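Local atomic coordinates of lipoprotein (Clostridium difficile, PDB entry 4OTE), a protein that probably binds methionine for uptake across the membrane, as a lipoprotein of the NlpA family, and also binds zinc ions. Residues 7-12 against 32-37; 21-26 against 217-222; 53-58 against 202-207; 79-84 against 196-201. All blocks are in the same frame, centred on the assembly; numbering follows the deposited sequence. Where two conformers were deposited one is given.

All four contacts lie in or against one mixed sheet. Strand 33-39 pairs with 6-12 (interaction 1), 56-58 lies next to 6-12 and pairs with 199-204 (interaction 3), and 199-204 also pairs with 76-84 (interaction 4). Interaction 2 packs the helices that follow strand 6-12 against the end of helix 211-220, with its centre about 11 Å from that of interaction 1. Along the chain interactions 1 and 2 alternate, whereas interaction 4 is nested within the loop closed by interaction 3, and both within that of interaction 2. The late segments 196-201, 202-207 and 217-222 thus knit into a lobe begun by the first residues, and interaction 4 reaches the selenomethionine pocket.

Interaction 1: residues 7-12 against 32-37; sequences IVVGAT and YTLEVK
Tyr32, just ahead of its strand, receives the tip of Ile7: CD1 of Ile7 lies 3.7 Å from Tyr32 CD2, leaning obliquely on the ring and also touching CB, while the phenol OH is tied to Glu211. With CG1 of Ile7 anti to the carbonyl carbon (chi1 -49°), its extended arm runs out to this ring. Thr33 offers its carbonyl, and Ile7 N donates to Thr33 O at 2.7 Å. Leu34 reaches across with CD1, 3.6 Å from Val9 CG2. On this face, shared by Ile7, Val9, Leu34 and Val36, lie Leu20 and Ile27 of helices 13-22 and 24-29. Those helices link the two parallel strands in a beta-alpha-beta crossover, whose second strand forms an edge of the sheet. Glu35 makes two bonds to the same strand, N donating to Ile7 O at 2.8 Å and O accepting from Val9 N at 2.9 Å; its side chain shares the other face with Val8. Val36 brings its CA to 3.3 Å from Val9 O in a CA-H...O contact. Lys37 closes the series, its N bonded to Val9 O (2.8 Å) and its O to Ala11 N (2.9 Å); its side chain, bent at chi3 and chi4, carries NZ toward Glu53, a long, weak ion pair.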
loop_
_atom_site.group_PDB
_atom_site.type_symbol
_atom_site.label_atom_id
_atom_site.label_comp_id
_atom_site.label_asym_id
_atom_site.label_seq_id
_atom_site.Cartn_x
_atom_site.Cartn_y
_atom_site.Cartn_z
ATOM N N ILE A 7 13.505 -17.699 -9.586
ATOM C CA ILE A 7 12.384 -16.771 -9.650
ATOM C C ILE A 7 12.864 -15.435 -9.094
ATOM O O ILE A 7 13.345 -15.367 -7.966
ATOM C CB ILE A 7 11.172 -17.275 -8.838
ATOM C CG1 ILE A 7 10.852 -18.729 -9.195
ATOM C CG2 ILE A 7 9.953 -16.406 -9.108
ATOM C CD1 ILE A 7 9.737 -19.331 -8.366
ATOM N N VAL A 8 12.750 -14.386 -9.902
ATOM C CA VAL A 8 13.146 -13.045 -9.508
ATOM C C VAL A 8 11.877 -12.233 -9.272
ATOM O O VAL A 8 11.090 -12.022 -10.197
ATOM C CB VAL A 8 14.001 -12.377 -10.599
ATOM C CG1 VAL A 8 14.460 -10.994 -10.160
ATOM C CG2 VAL A 8 15.198 -13.258 -10.942
ATOM N N VAL A 9 11.670 -11.795 -8.033
ATOM C CA VAL A 9 10.499 -10.996 -7.689
ATOM C C VAL A 9 10.934 -9.621 -7.198
ATOM O O VAL A 9 11.783 -9.518 -6.313
ATOM C CB VAL A 9 9.637 -11.683 -6.610
ATOM C CG1 VAL A 9 8.329 -10.926 -6.406
ATOM C CG2 VAL A 9 9.354 -13.129 -6.997
ATOM N N GLY A 10 10.351 -8.576 -7.782
ATOM C CA GLY A 10 10.559 -7.202 -7.334
ATOM C C GLY A 10 9.584 -6.840 -6.229
ATOM O O GLY A 10 8.406 -7.157 -6.318
ATOM N N ALA A 11 10.061 -6.181 -5.176
ATOM C CA ALA A 11 9.178 -5.826 -4.067
ATOM C C ALA A 11 9.706 -4.670 -3.241
ATOM O O ALA A 11 10.915 -4.483 -3.109
ATOM C CB ALA A 11 8.952 -7.029 -3.168
ATOM N N THR A 12 8.780 -3.894 -2.689
ATOM C CA THR A 12 9.103 -2.964 -1.614
ATOM C C THR A 12 9.382 -3.796 -0.365
ATOM O O THR A 12 8.791 -4.864 -0.186
ATOM C CB THR A 12 7.947 -1.989 -1.366
ATOM O OG1 THR A 12 6.710 -2.712 -1.362
ATOM C CG2 THR A 12 7.904 -0.940 -2.459
ATOM N N TYR A 32 12.650 -24.432 -6.448
ATOM C CA TYR A 32 12.980 -23.145 -7.061
ATOM C C TYR A 32 13.838 -22.294 -6.142
ATOM O O TYR A 32 13.735 -22.386 -4.922
ATOM C CB TYR A 32 11.704 -22.378 -7.423
ATOM C CG TYR A 32 10.983 -22.941 -8.620
ATOM C CD1 TYR A 32 10.109 -24.015 -8.486
ATOM C CD2 TYR A 32 11.181 -22.408 -9.892
ATOM C CE1 TYR A 32 9.450 -24.541 -9.583
ATOM C CE2 TYR A 32 10.522 -22.926 -10.995
ATOM C CZ TYR A 32 9.660 -23.991 -10.834
ATOM O OH TYR A 32 9.007 -24.509 -11.921
ATOM N N THR A 33 14.679 -21.461 -6.739
ATOM C CA THR A 33 15.457 -20.482 -5.995
ATOM C C THR A 33 14.783 -19.127 -6.153
ATOM O O THR A 33 14.345 -18.779 -7.247
ATOM C CB THR A 33 16.903 -20.432 -6.505
ATOM O OG1 THR A 33 17.508 -21.717 -6.313
ATOM C CG2 THR A 33 17.712 -19.379 -5.758
ATOM N N LEU A 34 14.675 -18.378 -5.059
ATOM C CA LEU A 34 14.058 -17.055 -5.090
ATOM C C LEU A 34 15.101 -15.966 -4.931
ATOM O O LEU A 34 15.961 -16.063 -4.064
ATOM C CB LEU A 34 13.036 -16.903 -3.964
ATOM C CG LEU A 34 12.439 -15.494 -3.830
ATOM C CD1 LEU A 34 11.419 -15.248 -4.929
ATOM C CD2 LEU A 34 11.819 -15.272 -2.459
ATOM N N GLU A 35 15.017 -14.946 -5.782
ATOM C CA GLU A 35 15.772 -13.718 -5.593
ATOM C C GLU A 35 14.799 -12.552 -5.497
ATOM O O GLU A 35 13.946 -12.373 -6.362
ATOM C CB GLU A 35 16.755 -13.500 -6.738
ATOM C CG GLU A 35 17.855 -14.543 -6.783
ATOM C CD GLU A 35 18.838 -14.292 -7.901
ATOM O OE1 GLU A 35 19.411 -13.184 -7.948
ATOM O OE2 GLU A 35 19.039 -15.203 -8.732
ATOM N N VAL A 36 14.926 -11.772 -4.429
ATOM C CA VAL A 36 14.093 -10.597 -4.226
ATOM C C VAL A 36 14.880 -9.360 -4.647
ATOM O O VAL A 36 15.976 -9.107 -4.139
ATOM C CB VAL A 36 13.661 -10.461 -2.753
ATOM C CG1 VAL A 36 12.750 -9.252 -2.568
ATOM C CG2 VAL A 36 12.973 -11.738 -2.293
ATOM N N LYS A 37 14.324 -8.607 -5.589
ATOM C CA LYS A 37 14.891 -7.330 -5.996
ATOM C C LYS A 37 14.129 -6.214 -5.275
ATOM O O LYS A 37 12.911 -6.080 -5.426
ATOM C CB LYS A 37 14.780 -7.176 -7.508
ATOM C CG LYS A 37 15.447 -5.933 -8.065
ATOM C CD LYS A 37 15.231 -5.807 -9.567
ATOM C CE LYS A 37 16.089 -6.779 -10.360
ATOM N NZ LYS A 37 17.540 -6.580 -10.098
#

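Interaction 2: residues 21-26 against 217-222; sequences EELKPL and QDVLTS. With ZN (zinc ion), chain H; ZN (zinc ion), chain G.
Leu26 and Leu23 reach helix 211-220 by different first torsions: in Leu26 CG is anti to the backbone N (chi1 -165°), in Leu23 it is anti to the carbonyl carbon (chi1 -72°). The side chains of Leu26 and Val219 pass each other running in opposite directions, Leu26 CG to Val219 CG1 4.0 Å, and Leu26 sets its CD2 3.7 Å from Ser222 OG. Leu23 straddles the helix end: CD1 meets Leu220 CD2 at 3.8 Å, the two side chains at about a right angle, and CD2 rests 3.8 Å from Val219 O. This apolar seam joins the helices that follow the first strand to a helix from near the C-terminus. Ser222 is the N-cap of helix 223-233: its OG donates to Val219 O at 2.6 Å and bonds to Ala225 N. On the outward flank of 21-26 the glutamates hold metal instead. Glu21 OE2 binds one zinc ion at 2.0 Å, its OE1 forming a salt bridge with Lys24 NZ through a weak hydrogen bond, and Glu22 OE2 binds another at 2.0 Å together with Glu18.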
loop_
_atom_site.group_PDB
_atom_site.type_symbol
_atom_site.label_atom_id
_atom_site.label_comp_id
_atom_site.label_asym_id
_atom_site.label_seq_id
_atom_site.Cartn_x
_atom_site.Cartn_y
_atom_site.Cartn_z
ATOM N N GLU A 21 11.270 -13.001 1.600
ATOM C CA GLU A 21 12.547 -13.465 2.153
ATOM C C GLU A 21 12.334 -14.625 3.119
ATOM O O GLU A 21 13.068 -15.610 3.079
ATOM C CB GLU A 21 13.294 -12.337 2.882
ATOM C CG GLU A 21 13.872 -11.243 1.989
ATOM C CD GLU A 21 15.088 -11.670 1.183
ATOM O OE1 GLU A 21 15.531 -12.831 1.306
ATOM O OE2 GLU A 21 15.622 -10.828 0.421
ATOM N N GLU A 22 11.328 -14.503 3.979
ATOM C CA GLU A 22 11.027 -15.551 4.954
ATOM C C GLU A 22 10.362 -16.777 4.323
ATOM O O GLU A 22 10.291 -17.821 4.953
ATOM C CB GLU A 22 10.159 -14.997 6.087
ATOM C CG GLU A 22 10.863 -13.960 6.951
ATOM C CD GLU A 22 11.990 -14.539 7.790
ATOM O OE1 GLU A 22 12.027 -15.768 7.988
ATOM O OE2 GLU A 22 12.847 -13.767 8.271
ATOM N N LEU A 23 9.886 -16.645 3.087
ATOM C CA LEU A 23 9.297 -17.765 2.345
ATOM C C LEU A 23 10.288 -18.480 1.417
ATOM O O LEU A 23 9.912 -19.442 0.746
ATOM C CB LEU A 23 8.093 -17.280 1.529
ATOM C CG LEU A 23 6.849 -16.935 2.340
ATOM C CD1 LEU A 23 5.848 -16.177 1.479
ATOM C CD2 LEU A 23 6.214 -18.188 2.926
ATOM N N LYS A 24 11.538 -18.016 1.379
ATOM C CA LYS A 24 12.588 -18.640 0.550
ATOM C C LYS A 24 12.707 -20.149 0.740
ATOM O O LYS A 24 12.709 -20.886 -0.238
ATOM C CB LYS A 24 13.961 -18.033 0.841
ATOM C CG LYS A 24 14.420 -16.960 -0.116
ATOM C CD LYS A 24 15.833 -16.558 0.262
ATOM C CE LYS A 24 16.317 -15.376 -0.538
ATOM N NZ LYS A 24 17.623 -14.902 -0.001
ATOM N N PRO A 25 12.839 -20.608 1.999
ATOM C CA PRO A 25 12.975 -22.046 2.237
ATOM C C PRO A 25 11.800 -22.857 1.693
ATOM O O PRO A 25 11.993 -23.968 1.203
ATOM C CB PRO A 25 13.020 -22.156 3.768
ATOM C CG PRO A 25 13.367 -20.794 4.259
ATOM C CD PRO A 25 12.770 -19.850 3.262
ATOM N N LEU A 26 10.596 -22.297 1.783
ATOM C CA LEU A 26 9.400 -22.962 1.276
ATOM C C LEU A 26 9.424 -23.009 -0.249
ATOM O O LEU A 26 8.997 -23.994 -0.853
ATOM C CB LEU A 26 8.143 -22.238 1.768
ATOM C CG LEU A 26 6.809 -22.966 1.633
ATOM C CD1 LEU A 26 6.875 -24.367 2.223
ATOM C CD2 LEU A 26 5.714 -22.164 2.318
ATOM N N GLN A 217 2.367 -17.966 -5.895
ATOM C CA GLN A 217 1.041 -17.754 -5.328
ATOM C C GLN A 217 0.641 -18.870 -4.371
ATOM O O GLN A 217 -0.154 -18.640 -3.462
ATOM C CB GLN A 217 0.001 -17.549 -6.428
ATOM C CG GLN A 217 0.214 -16.243 -7.183
ATOM C CD GLN A 217 -1.049 -15.713 -7.821
ATOM O OE1 GLN A 217 -1.602 -14.712 -7.373
ATOM N NE2 GLN A 217 -1.514 -16.383 -8.865
ATOM N N ASP A 218 1.207 -20.062 -4.557
ATOM C CA ASP A 218 1.028 -21.152 -3.598
ATOM C C ASP A 218 1.652 -20.792 -2.253
ATOM O O ASP A 218 0.971 -20.816 -1.229
ATOM C CB ASP A 218 1.626 -22.469 -4.121
ATOM C CG ASP A 218 0.666 -23.237 -5.013
ATOM O OD1 ASP A 218 -0.502 -22.808 -5.148
ATOM O OD2 ASP A 218 1.080 -24.279 -5.574
ATOM N N VAL A 219 2.934 -20.430 -2.257
ATOM C CA VAL A 219 3.620 -20.134 -0.999
ATOM C C VAL A 219 3.088 -18.854 -0.353
ATOM O O VAL A 219 3.058 -18.757 0.871
ATOM C CB VAL A 219 5.160 -20.070 -1.141
ATOM C CG1 VAL A 219 5.688 -21.337 -1.805
ATOM C CG2 VAL A 219 5.603 -18.832 -1.905
ATOM N N LEU A 220 2.653 -17.892 -1.164
ATOM C CA LEU A 220 2.172 -16.609 -0.635
ATOM C C LEU A 220 0.781 -16.684 0.003
ATOM O O LEU A 220 0.396 -15.783 0.743
ATOM C CB LEU A 220 2.198 -15.520 -1.712
ATOM C CG LEU A 220 3.551 -14.835 -1.915
ATOM C CD1 LEU A 220 3.611 -14.158 -3.277
ATOM C CD2 LEU A 220 3.825 -13.832 -0.804
ATOM N N THR A 221 0.036 -17.748 -0.290
ATOM C CA THR A 221 -1.252 -18.003 0.350
ATOM C C THR A 221 -1.170 -19.191 1.325
ATOM O O THR A 221 -2.194 -19.722 1.743
ATOM C CB THR A 221 -2.353 -18.259 -0.697
ATOM O OG1 THR A 221 -1.964 -19.336 -1.554
ATOM C CG2 THR A 221 -2.586 -17.020 -1.541
ATOM N N SER A 222 0.045 -19.591 1.697
ATOM C CA SER A 222 0.250 -20.723 2.607
ATOM C C SER A 222 -0.036 -20.348 4.053
ATOM O O SER A 222 -0.081 -19.171 4.399
ATOM C CB SER A 222 1.697 -21.224 2.509
ATOM O OG SER A 222 2.613 -20.245 2.988
HETATM ZN ZN ZN H . 17.408 -11.409 -0.342
HETATM ZN ZN ZN G . 13.537 -11.925 7.738
#

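Interaction 3: residues 53-58 against 202-207; sequences EIDANL and AFRTED. With ZN (zinc ion), chain J.
Backbone bonds join Asn57 and Ala202 as an antiparallel hydrogen-bonded pair, each N reaching the other's O at 2.9 Å. In the side-chain packing Asn57, with CG between its backbone N and carbonyl carbon (chi1 66°), lays OD1 3.4 Å from Ala202 CB, and its ND2 is bonded to Asn46. Ala56 and Phe203 approach through their CB atoms, and the Phe203 ring turns away toward helix 211-220. The charged part centres on Arg204, bent at chi3. Its NH1 donates to Ile54 O at 2.8 Å, the oxygen 16° out of the guanidinium plane, and donates as well to Leu49 O. NH2 forms a salt bridge with Asp207 OD2 at 3.0 Å, and NE meets Glu206 OE2 from above the carboxylate plane, so NE, NH1 and NH2 are all engaged, which probably fixes the rotation of the group. One water lies 3.3 Å above the guanidinium plane and ties Asp55 O, Arg204 N and Asp207 OD2 together; a second links Asp55 OD1 to Arg204 NH2, while Asp55 OD2 accepts from Val8 N of strand 6-12. Glu206 OE2 also binds a zinc ion at 2.4 Å. Segment 202-207 begins on strand 199-204, which runs antiparallel between 56-58 and 76-84, giving the order 33-39, 6-12, 56-58, 199-204, 76-84 of a type II periplasmic-binding-protein lobe.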
loop_
_atom_site.group_PDB
_atom_site.type_symbol
_atom_site.label_atom_id
_atom_site.label_comp_id
_atom_site.label_asym_id
_atom_site.label_seq_id
_atom_site.Cartn_x
_atom_site.Cartn_y
_atom_site.Cartn_z
ATOM N N GLU A 53 12.604 -7.888 -16.694
ATOM C CA GLU A 53 13.718 -8.006 -15.753
ATOM C C GLU A 53 13.364 -8.904 -14.563
ATOM O O GLU A 53 14.227 -9.591 -14.023
ATOM C CB GLU A 53 14.145 -6.626 -15.245
ATOM C CG GLU A 53 15.467 -6.653 -14.499
ATOM C CD GLU A 53 15.863 -5.320 -13.889
ATOM O OE1 GLU A 53 15.057 -4.368 -13.878
ATOM O OE2 GLU A 53 17.006 -5.235 -13.396
ATOM N N ILE A 54 12.099 -8.877 -14.158
ATOM C CA ILE A 54 11.616 -9.661 -13.024
ATOM C C ILE A 54 10.419 -10.498 -13.463
ATOM O O ILE A 54 9.701 -10.124 -14.391
ATOM C CB ILE A 54 11.226 -8.758 -11.822
ATOM C CG1 ILE A 54 10.079 -7.805 -12.189
ATOM C CG2 ILE A 54 12.438 -7.970 -11.343
ATOM C CD1 ILE A 54 9.723 -6.807 -11.108
ATOM N N ASP A 55 10.220 -11.634 -12.800
ATOM C CA ASP A 55 9.108 -12.540 -13.113
ATOM C C ASP A 55 7.785 -12.031 -12.556
ATOM O O ASP A 55 6.723 -12.337 -13.092
ATOM C CB ASP A 55 9.383 -13.928 -12.543
ATOM C CG ASP A 55 10.584 -14.587 -13.183
ATOM O OD1 ASP A 55 10.557 -14.796 -14.414
ATOM O OD2 ASP A 55 11.552 -14.896 -12.461
ATOM N N ALA A 56 7.859 -11.269 -11.472
ATOM C CA ALA A 56 6.675 -10.771 -10.793
ATOM C C ALA A 56 7.050 -9.641 -9.842
ATOM O O ALA A 56 8.233 -9.401 -9.583
ATOM C CB ALA A 56 6.005 -11.902 -10.026
ATOM N N ASN A 57 6.048 -8.939 -9.323
ATOM C CA ASN A 57 6.299 -7.996 -8.239
ATOM C C ASN A 57 5.231 -8.068 -7.153
ATOM O O ASN A 57 4.116 -8.545 -7.390
ATOM C CB ASN A 57 6.534 -6.561 -8.760
ATOM C CG ASN A 57 5.306 -5.939 -9.423
ATOM O OD1 ASN A 57 4.186 -6.041 -8.923
ATOM N ND2 ASN A 57 5.529 -5.236 -10.530
ATOM N N LEU A 58 5.606 -7.627 -5.955
ATOM C CA LEU A 58 4.721 -7.643 -4.798
ATOM C C LEU A 58 4.782 -6.301 -4.071
ATOM O O LEU A 58 5.618 -6.098 -3.186
ATOM C CB LEU A 58 5.105 -8.788 -3.855
ATOM C CG LEU A 58 4.202 -9.004 -2.635
ATOM C CD1 LEU A 58 2.752 -9.205 -3.048
ATOM C CD2 LEU A 58 4.689 -10.185 -1.813
ATOM N N ALA A 202 1.795 -9.384 -8.899
ATOM C CA ALA A 202 1.492 -8.977 -10.263
ATOM C C ALA A 202 2.514 -9.597 -11.200
ATOM O O ALA A 202 3.671 -9.801 -10.828
ATOM C CB ALA A 202 1.502 -7.462 -10.387
ATOM N N PHE A 203 2.083 -9.902 -12.418
ATOM C CA PHE A 203 2.935 -10.585 -13.380
ATOM C C PHE A 203 2.454 -10.301 -14.790
ATOM O O PHE A 203 1.334 -9.827 -14.984
ATOM C CB PHE A 203 2.951 -12.092 -13.106
ATOM C CG PHE A 203 1.611 -12.651 -12.730
ATOM C CD1 PHE A 203 0.678 -12.972 -13.706
ATOM C CD2 PHE A 203 1.277 -12.845 -11.399
ATOM C CE1 PHE A 203 -0.566 -13.480 -13.359
ATOM C CE2 PHE A 203 0.037 -13.353 -11.044
ATOM C CZ PHE A 203 -0.885 -13.674 -12.027
ATOM N N ARG A 204 3.311 -10.568 -15.769
ATOM C CA ARG A 204 2.938 -10.379 -17.164
ATOM C C ARG A 204 1.812 -11.346 -17.521
ATOM O O ARG A 204 1.831 -12.514 -17.121
ATOM C CB ARG A 204 4.141 -10.587 -18.092
ATOM C CG ARG A 204 5.218 -9.520 -17.958
ATOM C CD ARG A 204 6.374 -9.781 -18.907
ATOM N NE ARG A 204 7.054 -11.042 -18.607
ATOM C CZ ARG A 204 7.992 -11.208 -17.674
ATOM N NH1 ARG A 204 8.399 -10.195 -16.916
ATOM N NH2 ARG A 204 8.531 -12.412 -17.494
ATOM N N THR A 205 0.829 -10.842 -18.260
ATOM C CA THR A 205 -0.305 -11.645 -18.705
ATOM C C THR A 205 0.142 -12.927 -19.417
ATOM O O THR A 205 -0.502 -13.967 -19.273
ATOM C CB THR A 205 -1.229 -10.824 -19.628
ATOM O OG1 THR A 205 -1.618 -9.617 -18.957
ATOM C CG2 THR A 205 -2.476 -11.618 -20.008
ATOM N N GLU A 206 1.241 -12.854 -20.171
ATOM C CA GLU A 206 1.804 -14.033 -20.853
ATOM C C GLU A 206 2.142 -15.188 -19.899
ATOM O O GLU A 206 2.045 -16.350 -20.282
ATOM C CB GLU A 206 3.050 -13.660 -21.681
ATOM C CG GLU A 206 4.193 -13.046 -20.877
ATOM C CD GLU A 206 5.491 -12.921 -21.658
ATOM O OE1 GLU A 206 5.440 -12.709 -22.887
ATOM O OE2 GLU A 206 6.572 -13.027 -21.032
ATOM N N ASP A 207 2.525 -14.865 -18.663
ATOM C CA ASP A 207 2.962 -15.869 -17.683
ATOM C C ASP A 207 1.864 -16.280 -16.690
ATOM O O ASP A 207 2.155 -16.841 -15.631
ATOM C CB ASP A 207 4.178 -15.337 -16.920
ATOM C CG ASP A 207 5.336 -14.985 -17.838
ATOM O OD1 ASP A 207 5.653 -15.780 -18.753
ATOM O OD2 ASP A 207 5.937 -13.907 -17.641
HETATM ZN ZN ZN J . 8.977 -13.232 -21.386
HETATM O O HOH W 1 5.626 -12.152 -15.591
HETATM O O HOH W 2 11.253 -12.496 -16.138
#

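Interaction 4: residues 79-84 against 196-201; sequences GKKLYV and EYANLL. With MSE (selenomethionine), chain C.
Tyr83 and Asn199 form the close end of this contact. Asn199 N donates to Tyr83 O at 2.6 Å, and Tyr83, whose CG lies between the backbone N and carbonyl carbon (chi1 48°), brings CE1 to 3.4 Å from Asn199 CB, obliquely. Leu82 is engaged here too: its N donates to Asn199 O at 3.0 Å, and its CD1 lies against the Leu200 backbone. Close packing extends to Leu200 CB, 3.1 Å from Lys80 O. Tyr83 N points at Asn199 O as well, in a weak bond, so that Leu82 and Tyr83 together face one residue, a classic beta bulge. The bulge lies in strand 76-84 where the opposing strand reaches the selenomethionine pocket, which Asn199 helps to line. Beyond it the two strands are less evenly joined. In place of a direct bond between Lys80 O and Leu201 N, a water donates to the carbonyl (2.7 Å) and accepts from the amide (2.8 Å). Direct pairing resumes at Gly79 N, 2.8 Å from Leu201 O. On the more exposed flank, Lys81 CB lies 3.7 Å from Ala198 CB, with CG and CD following over the same methyl, while NZ is weakly bonded to Asp195 O.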
loop_
_atom_site.group_PDB
_atom_site.type_symbol
_atom_site.label_atom_id
_atom_site.label_comp_id
_atom_site.label_asym_id
_atom_site.label_seq_id
_atom_site.Cartn_x
_atom_site.Cartn_y
_atom_site.Cartn_z
ATOM N N GLY A 79 -2.785 -10.901 -9.540
ATOM C CA GLY A 79 -3.040 -12.270 -9.099
ATOM C C GLY A 79 -4.077 -12.322 -7.988
ATOM O O GLY A 79 -4.925 -11.441 -7.882
ATOM N N LYS A 80 -3.998 -13.353 -7.153
ATOM C CA LYS A 80 -4.902 -13.508 -6.006
ATOM C C LYS A 80 -4.650 -12.453 -4.925
ATOM O O LYS A 80 -3.503 -12.050 -4.698
ATOM C CB LYS A 80 -4.724 -14.897 -5.387
ATOM C CG LYS A 80 -5.078 -16.046 -6.320
ATOM C CD LYS A 80 -4.771 -17.396 -5.689
ATOM C CE LYS A 80 -5.205 -18.536 -6.599
ATOM N NZ LYS A 80 -4.685 -19.852 -6.138
ATOM N N LYS A 81 -5.718 -12.021 -4.255
ATOM C CA LYS A 81 -5.616 -11.088 -3.127
ATOM C C LYS A 81 -4.835 -11.732 -1.975
ATOM O O LYS A 81 -5.102 -12.879 -1.617
ATOM C CB LYS A 81 -7.004 -10.704 -2.616
ATOM C CG LYS A 81 -7.901 -9.977 -3.606
ATOM C CD LYS A 81 -9.215 -9.622 -2.924
ATOM C CE LYS A 81 -10.315 -9.216 -3.896
ATOM N NZ LYS A 81 -9.887 -8.220 -4.912
ATOM N N LEU A 82 -3.885 -10.999 -1.392
ATOM C CA LEU A 82 -3.028 -11.566 -0.337
ATOM C C LEU A 82 -3.265 -10.926 1.021
ATOM O O LEU A 82 -3.530 -11.621 2.002
ATOM C CB LEU A 82 -1.553 -11.434 -0.720
ATOM C CG LEU A 82 -1.187 -12.063 -2.065
ATOM C CD1 LEU A 82 0.282 -11.835 -2.364
ATOM C CD2 LEU A 82 -1.519 -13.551 -2.089
ATOM N N TYR A 83 -3.166 -9.603 1.076
ATOM C CA TYR A 83 -3.320 -8.878 2.326
ATOM C C TYR A 83 -3.639 -7.410 2.079
ATOM O O TYR A 83 -3.248 -6.843 1.052
ATOM C CB TYR A 83 -2.043 -8.990 3.166
ATOM C CG TYR A 83 -0.778 -8.692 2.389
ATOM C CD1 TYR A 83 -0.384 -7.379 2.129
ATOM C CD2 TYR A 83 0.025 -9.721 1.916
ATOM C CE1 TYR A 83 0.769 -7.106 1.410
ATOM C CE2 TYR A 83 1.184 -9.458 1.202
ATOM C CZ TYR A 83 1.553 -8.154 0.950
ATOM O OH TYR A 83 2.703 -7.898 0.234
ATOM N N VAL A 84 -4.349 -6.810 3.030
ATOM C CA VAL A 84 -4.689 -5.396 2.981
ATOM C C VAL A 84 -3.753 -4.627 3.906
ATOM O O VAL A 84 -3.333 -5.150 4.941
ATOM C CB VAL A 84 -6.140 -5.152 3.429
ATOM C CG1 VAL A 84 -6.571 -3.745 3.059
ATOM C CG2 VAL A 84 -7.080 -6.170 2.799
ATOM N N GLU A 196 -10.787 -4.804 -1.851
ATOM C CA GLU A 196 -10.559 -4.169 -3.146
ATOM C C GLU A 196 -9.131 -3.620 -3.230
ATOM O O GLU A 196 -8.533 -3.590 -4.306
ATOM C CB GLU A 196 -11.574 -3.044 -3.375
ATOM C CG GLU A 196 -11.575 -2.471 -4.787
ATOM C CD GLU A 196 -12.609 -1.373 -4.983
ATOM O OE1 GLU A 196 -13.658 -1.401 -4.300
ATOM O OE2 GLU A 196 -12.373 -0.481 -5.828
ATOM N N TYR A 197 -8.592 -3.207 -2.084
ATOM C CA TYR A 197 -7.237 -2.675 -2.000
ATOM C C TYR A 197 -6.228 -3.691 -1.446
ATOM O O TYR A 197 -5.162 -3.316 -0.952
ATOM C CB TYR A 197 -7.247 -1.399 -1.155
ATOM C CG TYR A 197 -8.164 -0.340 -1.720
ATOM C CD1 TYR A 197 -7.987 0.130 -3.018
ATOM C CD2 TYR A 197 -9.211 0.190 -0.966
ATOM C CE1 TYR A 197 -8.826 1.089 -3.553
ATOM C CE2 TYR A 197 -10.054 1.155 -1.495
ATOM C CZ TYR A 197 -9.851 1.602 -2.787
ATOM O OH TYR A 197 -10.672 2.559 -3.333
ATOM N N ALA A 198 -6.554 -4.976 -1.547
ATOM C CA ALA A 198 -5.629 -6.022 -1.132
ATOM C C ALA A 198 -4.396 -6.007 -2.037
ATOM O O ALA A 198 -4.519 -6.018 -3.263
ATOM C CB ALA A 198 -6.305 -7.383 -1.189
ATOM N N ASN A 199 -3.214 -5.938 -1.430
ATOM C CA ASN A 199 -1.973 -6.079 -2.177
ATOM C C ASN A 199 -1.876 -7.500 -2.702
ATOM O O ASN A 199 -2.468 -8.426 -2.135
ATOM C CB ASN A 199 -0.757 -5.758 -1.310
ATOM C CG ASN A 199 -0.675 -4.289 -0.934
ATOM O OD1 ASN A 199 -1.689 -3.589 -0.876
ATOM N ND2 ASN A 199 0.535 -3.816 -0.672
ATOM N N LEU A 200 -1.133 -7.669 -3.789
ATOM C CA LEU A 200 -1.092 -8.949 -4.479
ATOM C C LEU A 200 0.115 -9.054 -5.395
ATOM O O LEU A 200 0.773 -8.058 -5.699
ATOM C CB LEU A 200 -2.395 -9.169 -5.270
ATOM C CG LEU A 200 -3.070 -7.948 -5.913
ATOM C CD1 LEU A 200 -2.253 -7.398 -7.070
ATOM C CD2 LEU A 200 -4.477 -8.293 -6.371
ATOM N N LEU A 201 0.405 -10.278 -5.812
ATOM C CA LEU A 201 1.439 -10.526 -6.791
ATOM C C LEU A 201 0.927 -10.055 -8.148
ATOM O O LEU A 201 -0.242 -10.262 -8.485
ATOM C CB LEU A 201 1.785 -12.014 -6.836
ATOM C CG LEU A 201 3.099 -12.376 -7.529
ATOM C CD1 LEU A 201 4.287 -12.046 -6.637
ATOM C CD2 LEU A 201 3.104 -13.850 -7.910
HETATM N N MSE C 301 0.892 -0.998 0.506
HETATM C CA MSE C 301 0.183 0.092 -0.245
HETATM C C MSE C 301 -1.223 0.167 0.239
HETATM O O MSE C 301 -1.953 -0.828 0.207
HETATM O OXT MSE C 301 -1.655 1.239 0.667
HETATM C CB MSE C 301 0.171 -0.130 -1.757
HETATM C CG MSE C 301 -0.413 1.073 -2.503
HETATM SE SE MSE C 301 -0.594 0.684 -4.429
HETATM C CE MSE C 301 1.314 0.740 -4.869
HETATM O O HOH W 3 -1.006 -12.711 -5.382
#